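Local coordinates for uncharacterized protein lp_2219 (Lactobacillus plantarum, PDB 3HFQ) that is of unknown function but belongs to the lactonase family of seven-bladed beta-propellers, so it may act on a lactone, at residues 93-96 and 97-100; 133-136 and 137-140; 193-197 and 198-202. The protein carries 1 engineered substitution. All blocks are in the same frame, centred on the assembly; numbering follows the deposited sequence.

Contact 1: residues 93-96 and 97-100; sequences VDEA and RQLV
Asp94 and Arg97 cross at a slant over the tight turn that joins strand 90-94 to strand 99-104, their carboxylate and guanidinium planes nearly perpendicular at 86°. CG of Asp94 stands anti to the backbone N (chi1 -172°), which carries the carboxylate forward over the turn, where its two oxygens do different work. OD1 takes the backbone N of Arg97 at 3.1 Å, the donor coming from well above the carboxylate plane. OD2 offers its syn lone pair to NH1 of Arg97 at 2.9 Å, lying at the edge of the guanidinium and in its plane. Because the arginine chain runs extended from CG to NE, its CB, CG and CD lie against the carboxylate before the charged end reaches it. OD2 also bonds the hydroxyl of Tyr101, and NH2 of Arg97 goes on to the carbonyl of Asn152. A short acid thus suits this buried place, with both oxygens engaged.

On the other side of the turn Gln98 folds back: its chain bends at chi2, and NE2 meets the backbone O of Glu95 at 2.9 Å, in the carbonyl plane and on a lone pair. The carboxylate of Glu95 stays near this amide, while its OE2 bonds the backbone N of Ala49. Farther down the strands, CG2 of Val93 touches CG2 of Val100 at 4.2 Å, branched side chains well suited to a sheet, and both lean on Tyr54. The main chain is tied by Asp94 N to Leu99 O at 2.8 Å, and Leu99 N returns to Asp94 O. With Gln98, at positive phi (58°), and Leu99 both facing Asp94, the geometry is that of a G1 beta bulge closing the hairpin of the first two strands of a propeller blade.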
ATOM      1  N   VAL A  93       0.228   3.718  10.377  1.00 11.39           N
ATOM      2  CA  VAL A  93       0.355   4.009  11.803  1.00 12.05           C
ATOM      3  C   VAL A  93       1.803   4.274  12.227  1.00 16.21           C
ATOM      4  O   VAL A  93       2.725   3.578  11.796  1.00 13.14           O
ATOM      5  CB  VAL A  93      -0.193   2.836  12.668  1.00 12.60           C
ATOM      6  CG1 VAL A  93       0.103   3.087  14.146  1.00 10.99           C
ATOM      7  CG2 VAL A  93      -1.703   2.690  12.461  1.00  8.12           C
ATOM      8  N   ASP A  94       1.985   5.293  13.065  1.00 12.01           N
ATOM      9  CA  ASP A  94       3.294   5.657  13.608  1.00 11.30           C
ATOM     10  C   ASP A  94       3.215   5.219  15.071  1.00 11.90           C
ATOM     11  O   ASP A  94       2.619   5.913  15.895  1.00 10.82           O
ATOM     12  CB  ASP A  94       3.498   7.175  13.540  1.00 10.91           C
ATOM     13  CG  ASP A  94       4.907   7.597  13.921  1.00 14.69           C
ATOM     14  OD1 ASP A  94       5.510   6.938  14.792  1.00 14.57           O
ATOM     15  OD2 ASP A  94       5.407   8.593  13.355  1.00 15.39           O
ATOM     16  N   GLU A  95       3.795   4.067  15.392  1.00 14.67           N
ATOM     17  CA  GLU A  95       3.744   3.554  16.760  1.00 18.46           C
ATOM     18  C   GLU A  95       4.398   4.460  17.793  1.00 12.11           C
ATOM     19  O   GLU A  95       3.787   4.787  18.806  1.00 16.33           O
ATOM     20  CB  GLU A  95       4.391   2.168  16.842  1.00 21.21           C
ATOM     21  CG  GLU A  95       3.585   1.041  16.213  1.00 25.09           C
ATOM     22  CD  GLU A  95       2.263   0.787  16.919  1.00 25.41           C
ATOM     23  OE1 GLU A  95       2.112   1.197  18.090  1.00 23.39           O
ATOM     24  OE2 GLU A  95       1.374   0.162  16.302  1.00 25.17           O
ATOM     25  N   ALA A  96       5.641   4.858  17.538  1.00 13.79           N
ATOM     26  CA  ALA A  96       6.385   5.706  18.470  1.00 16.61           C
ATOM     27  C   ALA A  96       5.701   7.031  18.800  1.00 17.24           C
ATOM     28  O   ALA A  96       5.622   7.413  19.969  1.00 14.76           O
ATOM     29  CB  ALA A  96       7.792   5.969  17.926  1.00 17.51           C
ATOM     30  N   ARG A  97       5.207   7.725  17.776  1.00 10.74           N
ATOM     31  CA  ARG A  97       4.546   9.017  17.969  1.00 12.26           C
ATOM     32  C   ARG A  97       3.045   8.910  18.242  1.00 14.10           C
ATOM     33  O   ARG A  97       2.408   9.898  18.606  1.00 12.74           O
ATOM     34  CB  ARG A  97       4.742   9.912  16.737  1.00 10.92           C
ATOM     35  CG  ARG A  97       6.187  10.256  16.389  1.00 15.81           C
ATOM     36  CD  ARG A  97       6.233  11.325  15.297  1.00 17.64           C
ATOM     37  NE  ARG A  97       7.595  11.733  14.951  1.00 17.08           N
ATOM     38  CZ  ARG A  97       8.324  11.182  13.983  1.00 16.44           C
ATOM     39  NH1 ARG A  97       7.828  10.193  13.252  1.00 10.88           N
ATOM     40  NH2 ARG A  97       9.550  11.628  13.740  1.00 16.04           N
ATOM     41  N   GLN A  98       2.485   7.720  18.057  1.00 12.70           N
ATOM     42  CA  GLN A  98       1.054   7.503  18.251  1.00 11.44           C
ATOM     43  C   GLN A  98       0.245   8.429  17.343  1.00 11.46           C
ATOM     44  O   GLN A  98      -0.618   9.186  17.794  1.00 12.15           O
ATOM     45  CB  GLN A  98       0.677   7.704  19.722  1.00 11.89           C
ATOM     46  CG  GLN A  98       1.111   6.532  20.603  1.00 16.27           C
ATOM     47  CD  GLN A  98       0.375   5.245  20.253  1.00 18.37           C
ATOM     48  OE1 GLN A  98      -0.836   5.146  20.442  1.00 18.72           O
ATOM     49  NE2 GLN A  98       1.106   4.258  19.737  1.00 12.34           N
ATOM     50  N   LEU A  99       0.551   8.355  16.051  1.00 11.10           N
ATOM     51  CA  LEU A  99      -0.118   9.153  15.029  1.00  9.85           C
ATOM     52  C   LEU A  99      -0.562   8.239  13.888  1.00 11.36           C
ATOM     53  O   LEU A  99      -0.031   7.142  13.717  1.00 10.35           O
ATOM     54  CB  LEU A  99       0.843  10.202  14.452  1.00 12.44           C
ATOM     55  CG  LEU A  99       1.492  11.266  15.342  1.00 13.34           C
ATOM     56  CD1 LEU A  99       2.509  12.054  14.518  1.00  8.74           C
ATOM     57  CD2 LEU A  99       0.430  12.185  15.915  1.00 13.01           C
ATOM     58  N   VAL A 100      -1.540   8.700  13.115  1.00  9.95           N
ATOM     59  CA  VAL A 100      -2.031   7.961  11.952  1.00  8.13           C
ATOM     60  C   VAL A 100      -1.902   8.907  10.761  1.00  9.22           C
ATOM     61  O   VAL A 100      -2.295  10.070  10.844  1.00  9.51           O
ATOM     62  CB  VAL A 100      -3.514   7.526  12.119  1.00  8.69           C
ATOM     63  CG1 VAL A 100      -4.101   7.110  10.768  1.00 11.49           C
ATOM     64  CG2 VAL A 100      -3.598   6.344  13.094  1.00 10.86           C
TER

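Contact 2: residues 133-136 and 137-140; sequences GPRP and EQDG
Gln138 and Arg135 face each other across a type I beta turn, Arg135 to Gln138, in the loop that leads from strand 121-128 to strand 143-148, that is, from one propeller blade to the next. The turn is closed by Gln138 N giving its hydrogen to Arg135 O at 2.8 Å. The same glutamine also bonds back through its side chain: OE1 accepts from Arg135 N at 3.1 Å, in the carbonyl plane and on a lone pair. Its chain runs extended beyond CG (chi2 174°), which carries the amide across to the main chain at the start of the turn. There OE1 also lies 3.3 Å from CD of Pro134 and the same distance from CB of Arg135, whose side chain runs alongside in the same direction with its guanidinium perpendicular to the amide.

Farther out, NE2 of Gln138 bonds the carbonyl of Leu159, tying both ends of the amide and fixing its rotation; a buried glutamine suits a place that asks for an acceptor and a donor at once. Pro136 occupies the second position of the turn, where its restricted phi of -53° fits, and Glu137 lies beside its ring with OE1 3.6 Å from CD of Pro136. Glycine suits position 133 because the amide, OE1 foremost, fills the place a side chain would take; CD of Gln138 lies 3.8 Å from CA of Gly133. Gly133 N completes the grip, bonding Gln138 O at 2.9 Å.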
ATOM      1  N   GLY A 133       0.977  16.878 -14.173  1.00 16.41           N
ATOM      2  CA  GLY A 133       1.895  16.165 -15.042  1.00 19.27           C
ATOM      3  C   GLY A 133       1.403  16.114 -16.477  1.00 16.25           C
ATOM      4  O   GLY A 133       0.326  16.624 -16.775  1.00 16.58           O
ATOM      5  N   PRO A 134       2.170  15.495 -17.390  1.00 15.05           N
ATOM      6  CA  PRO A 134       1.821  15.376 -18.809  1.00 16.61           C
ATOM      7  C   PRO A 134       0.694  14.396 -19.132  1.00 20.65           C
ATOM      8  O   PRO A 134      -0.039  14.589 -20.099  1.00 22.32           O
ATOM      9  CB  PRO A 134       3.140  14.956 -19.445  1.00 18.57           C
ATOM     10  CG  PRO A 134       3.741  14.083 -18.380  1.00 18.14           C
ATOM     11  CD  PRO A 134       3.504  14.918 -17.133  1.00 15.75           C
ATOM     12  N   ARG A 135       0.558  13.347 -18.328  1.00 15.88           N
ATOM     13  CA  ARG A 135      -0.472  12.337 -18.559  1.00 16.85           C
ATOM     14  C   ARG A 135      -1.874  12.780 -18.128  1.00 17.90           C
ATOM     15  O   ARG A 135      -2.032  13.589 -17.213  1.00 17.47           O
ATOM     16  CB  ARG A 135      -0.083  11.031 -17.851  1.00 15.06           C
ATOM     17  CG  ARG A 135       1.055  10.250 -18.532  1.00 21.20           C
ATOM     18  CD  ARG A 135       1.655   9.218 -17.574  1.00 28.41           C
ATOM     19  NE  ARG A 135       2.280   8.069 -18.232  1.00 34.96           N
ATOM     20  CZ  ARG A 135       3.426   8.093 -18.907  1.00 41.92           C
ATOM     21  NH1 ARG A 135       4.113   9.220 -19.036  1.00 52.87           N
ATOM     22  NH2 ARG A 135       3.892   6.976 -19.450  1.00 39.48           N
ATOM     23  N   PRO A 136      -2.917  12.245 -18.789  1.00 18.76           N
ATOM     24  CA  PRO A 136      -4.317  12.572 -18.496  1.00 18.86           C
ATOM     25  C   PRO A 136      -4.679  12.385 -17.026  1.00 20.98           C
ATOM     26  O   PRO A 136      -5.508  13.115 -16.480  1.00 18.86           O
ATOM     27  CB  PRO A 136      -5.093  11.609 -19.395  1.00 24.17           C
ATOM     28  CG  PRO A 136      -4.166  11.403 -20.555  1.00 25.51           C
ATOM     29  CD  PRO A 136      -2.830  11.243 -19.866  1.00 18.88           C
ATOM     30  N   GLU A 137      -4.055  11.402 -16.386  1.00 17.85           N
ATOM     31  CA  GLU A 137      -4.331  11.121 -14.983  1.00 18.47           C
ATOM     32  C   GLU A 137      -3.690  12.143 -14.054  1.00 16.02           C
ATOM     33  O   GLU A 137      -4.021  12.209 -12.871  1.00 17.61           O
ATOM     34  CB  GLU A 137      -3.830   9.717 -14.611  1.00 18.22           C
ATOM     35  CG  GLU A 137      -4.505   8.588 -15.379  1.00 20.50           C
ATOM     36  CD  GLU A 137      -3.758   8.194 -16.642  1.00 27.73           C
ATOM     37  OE1 GLU A 137      -2.918   8.987 -17.119  1.00 27.28           O
ATOM     38  OE2 GLU A 137      -4.020   7.086 -17.161  1.00 28.92           O
ATOM     39  N   GLN A 138      -2.788  12.953 -14.594  1.00 12.82           N
ATOM     40  CA  GLN A 138      -2.085  13.944 -13.788  1.00 12.82           C
ATOM     41  C   GLN A 138      -2.620  15.365 -13.925  1.00 13.80           C
ATOM     42  O   GLN A 138      -1.860  16.305 -14.134  1.00 12.84           O
ATOM     43  CB  GLN A 138      -0.598  13.900 -14.137  1.00 14.81           C
ATOM     44  CG  GLN A 138       0.021  12.529 -13.903  1.00 14.39           C
ATOM     45  CD  GLN A 138       1.456  12.443 -14.377  1.00 16.04           C
ATOM     46  OE1 GLN A 138       1.741  12.620 -15.564  1.00 14.62           O
ATOM     47  NE2 GLN A 138       2.370  12.166 -13.453  1.00 12.97           N
ATOM     48  N   ASP A 139      -3.932  15.514 -13.783  1.00 15.58           N
ATOM     49  CA  ASP A 139      -4.574  16.819 -13.894  1.00 20.99           C
ATOM     50  C   ASP A 139      -4.312  17.718 -12.685  1.00 23.45           C
ATOM     51  O   ASP A 139      -4.461  18.938 -12.765  1.00 21.93           O
ATOM     52  CB  ASP A 139      -6.087  16.649 -14.086  1.00 25.67           C
ATOM     53  CG  ASP A 139      -6.710  15.720 -13.056  1.00 35.58           C
ATOM     54  OD1 ASP A 139      -7.828  16.024 -12.586  1.00 37.09           O
ATOM     55  OD2 ASP A 139      -6.096  14.681 -12.726  1.00 34.92           O
ATOM     56  N   GLY A 140      -3.924  17.113 -11.567  1.00 15.87           N
ATOM     57  CA  GLY A 140      -3.645  17.882 -10.367  1.00 13.48           C
ATOM     58  C   GLY A 140      -2.866  17.040  -9.376  1.00 17.59           C
ATOM     59  O   GLY A 140      -2.448  15.933  -9.703  1.00 12.78           O
TER

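Contact 3: residues 193-197 and 198-202; sequences VFSPD and GQYAF
Antiparallel pairing of Val193 with Phe202 and of Phe194 with Ala201 brings the chain into a hairpin whose connection begins with a type I beta turn from Ser195 to Gly198, linking the first two strands of a propeller blade. The pair Val193 and Phe202 is hydrogen-bonded, Phe202 N reaching Val193 O at 2.9 Å, and Ser195 N to Tyr200 O carries the ladder up to the turn. Gly198 suits the turn's last position because its phi is positive (70°) and a side chain there would run into the carbonyl of Asp197.

On one face of the hairpin, CB of Ala201 sits over the Phe194 ring, 4.0 Å from its centroid and set toward the rim, a CH-pi contact that a small methyl can make without pushing the ring aside. Tyr216, from strand 210-217, meets that ring edge-to-face. The opposite face carries Val193 and Phe202, where CG1 of Val193 touches CB of Phe202 and both pack on Ile245 and Leu254 of the next blade. The Tyr200 ring has Lys215 as a cation-pi partner; the lysine also bonds OE1 of Gln199.

At the turn, the hydroxyl of Ser195 lies between the backbone N and the carbonyl carbon (chi1 63°), which aims OG across the loop to accept from Tyr200 N at 3.1 Å. Asp197, with its carboxylate swung back, gathers two donors on a single oxygen: OD1 takes the hydrogen of Ser195 OG at 2.7 Å nearly along its C-O direction, and Gln199 N at 3.0 Å from above the carboxylate plane.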
ATOM      1  N   VAL A 193       8.974   1.281  -0.947  1.00  9.75           N
ATOM      2  CA  VAL A 193       9.308   0.415   0.174  1.00  9.35           C
ATOM      3  C   VAL A 193      10.815   0.526   0.398  1.00 13.97           C
ATOM      4  O   VAL A 193      11.588   0.563  -0.559  1.00 10.38           O
ATOM      5  CB  VAL A 193       8.912  -1.064  -0.111  1.00  9.33           C
ATOM      6  CG1 VAL A 193       9.703  -1.613  -1.302  1.00  5.31           C
ATOM      7  CG2 VAL A 193       9.139  -1.909   1.129  1.00 11.15           C
ATOM      8  N   PHE A 194      11.224   0.609   1.661  1.00 11.47           N
ATOM      9  CA  PHE A 194      12.637   0.729   2.006  1.00 12.97           C
ATOM     10  C   PHE A 194      13.289  -0.620   2.270  1.00 13.66           C
ATOM     11  O   PHE A 194      12.627  -1.574   2.684  1.00 10.19           O
ATOM     12  CB  PHE A 194      12.823   1.597   3.261  1.00 10.87           C
ATOM     13  CG  PHE A 194      12.788   3.074   2.998  1.00 12.08           C
ATOM     14  CD1 PHE A 194      11.593   3.780   3.052  1.00 11.84           C
ATOM     15  CD2 PHE A 194      13.960   3.763   2.705  1.00 13.22           C
ATOM     16  CE1 PHE A 194      11.567   5.156   2.822  1.00 12.85           C
ATOM     17  CE2 PHE A 194      13.943   5.141   2.474  1.00 12.02           C
ATOM     18  CZ  PHE A 194      12.750   5.834   2.532  1.00  9.65           C
ATOM     19  N   SER A 195      14.596  -0.677   2.041  1.00 12.03           N
ATOM     20  CA  SER A 195      15.376  -1.884   2.278  1.00 12.94           C
ATOM     21  C   SER A 195      15.558  -2.031   3.787  1.00 11.30           C
ATOM     22  O   SER A 195      15.446  -1.056   4.528  1.00 10.81           O
ATOM     23  CB  SER A 195      16.747  -1.766   1.607  1.00 13.24           C
ATOM     24  OG  SER A 195      17.493  -0.694   2.169  1.00 16.59           O
ATOM     25  N   PRO A 196      15.856  -3.251   4.258  1.00 14.68           N
ATOM     26  CA  PRO A 196      16.053  -3.522   5.686  1.00 18.66           C
ATOM     27  C   PRO A 196      17.102  -2.637   6.368  1.00 18.19           C
ATOM     28  O   PRO A 196      16.936  -2.269   7.531  1.00 19.07           O
ATOM     29  CB  PRO A 196      16.446  -5.000   5.706  1.00 23.16           C
ATOM     30  CG  PRO A 196      15.738  -5.554   4.508  1.00 20.25           C
ATOM     31  CD  PRO A 196      15.992  -4.487   3.468  1.00 15.83           C
ATOM     32  N   ASP A 197      18.177  -2.297   5.659  1.00 16.48           N
ATOM     33  CA  ASP A 197      19.212  -1.451   6.256  1.00 20.16           C
ATOM     34  C   ASP A 197      18.911   0.036   6.094  1.00 18.15           C
ATOM     35  O   ASP A 197      19.694   0.887   6.519  1.00 14.28           O
ATOM     36  CB  ASP A 197      20.600  -1.775   5.678  1.00 20.38           C
ATOM     37  CG  ASP A 197      20.700  -1.523   4.183  1.00 24.97           C
ATOM     38  OD1 ASP A 197      19.744  -0.987   3.583  1.00 17.32           O
ATOM     39  OD2 ASP A 197      21.756  -1.862   3.606  1.00 23.68           O
ATOM     40  N   GLY A 198      17.773   0.338   5.472  1.00 13.22           N
ATOM     41  CA  GLY A 198      17.357   1.718   5.286  1.00 14.17           C
ATOM     42  C   GLY A 198      18.144   2.570   4.308  1.00 15.09           C
ATOM     43  O   GLY A 198      17.908   3.775   4.211  1.00 17.45           O
ATOM     44  N   GLN A 199      19.060   1.951   3.570  1.00 10.58           N
ATOM     45  CA  GLN A 199      19.895   2.671   2.611  1.00 12.14           C
ATOM     46  C   GLN A 199      19.248   2.869   1.242  1.00 15.01           C
ATOM     47  O   GLN A 199      19.580   3.816   0.525  1.00 12.28           O
ATOM     48  CB  GLN A 199      21.222   1.930   2.432  1.00 17.18           C
ATOM     49  CG  GLN A 199      22.065   1.855   3.694  1.00 26.86           C
ATOM     50  CD  GLN A 199      22.721   3.180   4.026  1.00 42.47           C
ATOM     51  OE1 GLN A 199      23.554   3.680   3.267  1.00 46.28           O
ATOM     52  NE2 GLN A 199      22.345   3.760   5.162  1.00 44.38           N
ATOM     53  N   TYR A 200      18.321   1.982   0.886  1.00 15.27           N
ATOM     54  CA  TYR A 200      17.656   2.046  -0.415  1.00 13.46           C
ATOM     55  C   TYR A 200      16.136   2.018  -0.333  1.00 11.54           C
ATOM     56  O   TYR A 200      15.560   1.509   0.626  1.00 14.12           O
ATOM     57  CB  TYR A 200      18.109   0.866  -1.284  1.00 10.98           C
ATOM     58  CG  TYR A 200      19.600   0.817  -1.516  1.00 13.57           C
ATOM     59  CD1 TYR A 200      20.179   1.495  -2.587  1.00 14.46           C
ATOM     60  CD2 TYR A 200      20.437   0.131  -0.638  1.00 14.32           C
ATOM     61  CE1 TYR A 200      21.561   1.498  -2.777  1.00 16.55           C
ATOM     62  CE2 TYR A 200      21.822   0.127  -0.819  1.00 16.66           C
ATOM     63  CZ  TYR A 200      22.375   0.815  -1.889  1.00 16.74           C
ATOM     64  OH  TYR A 200      23.740   0.830  -2.065  1.00 21.62           O
ATOM     65  N   ALA A 201      15.498   2.576  -1.355  1.00  9.20           N
ATOM     66  CA  ALA A 201      14.046   2.579  -1.446  1.00 12.91           C
ATOM     67  C   ALA A 201      13.713   2.221  -2.885  1.00 13.33           C
ATOM     68  O   ALA A 201      14.452   2.570  -3.803  1.00 13.11           O
ATOM     69  CB  ALA A 201      13.481   3.959  -1.100  1.00 11.07           C
ATOM     70  N   PHE A 202      12.607   1.518  -3.078  1.00  9.24           N
ATOM     71  CA  PHE A 202      12.182   1.113  -4.409  1.00  8.86           C
ATOM     72  C   PHE A 202      10.821   1.742  -4.626  1.00  7.89           C
ATOM     73  O   PHE A 202       9.880   1.497  -3.872  1.00  8.07           O
ATOM     74  CB  PHE A 202      12.149  -0.413  -4.478  1.00  7.88           C
ATOM     75  CG  PHE A 202      13.468  -1.038  -4.119  1.00 12.02           C
ATOM     76  CD1 PHE A 202      14.509  -1.086  -5.047  1.00 13.25           C
ATOM     77  CD2 PHE A 202      13.706  -1.488  -2.825  1.00 13.78           C
ATOM     78  CE1 PHE A 202      15.769  -1.570  -4.686  1.00 12.63           C
ATOM     79  CE2 PHE A 202      14.961  -1.971  -2.454  1.00 18.32           C
ATOM     80  CZ  PHE A 202      15.995  -2.011  -3.388  1.00 15.23           C
TER

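Overall arrangement
The three sites follow one another along the chain, 93-100, then 133-140, then 193-202, all within one seven-bladed propeller. Contacts 1 and 3 occupy the same place in two different blades, the turn between the first and second strands of a four-stranded antiparallel sheet; their centres lie 20 Å apart. Between their blades comes that of strands 143-148 to 175-182, and contact 2 lies in the loop that leads into it from the blade of contact 1. Contact 2 is 32 Å from contact 1 and 28 Å from contact 3, centre to centre, and none of the three touches another. Turns inside blades and a crossing between blades are thus each held by local backbone bonds together with side chains that bond back to the main chain.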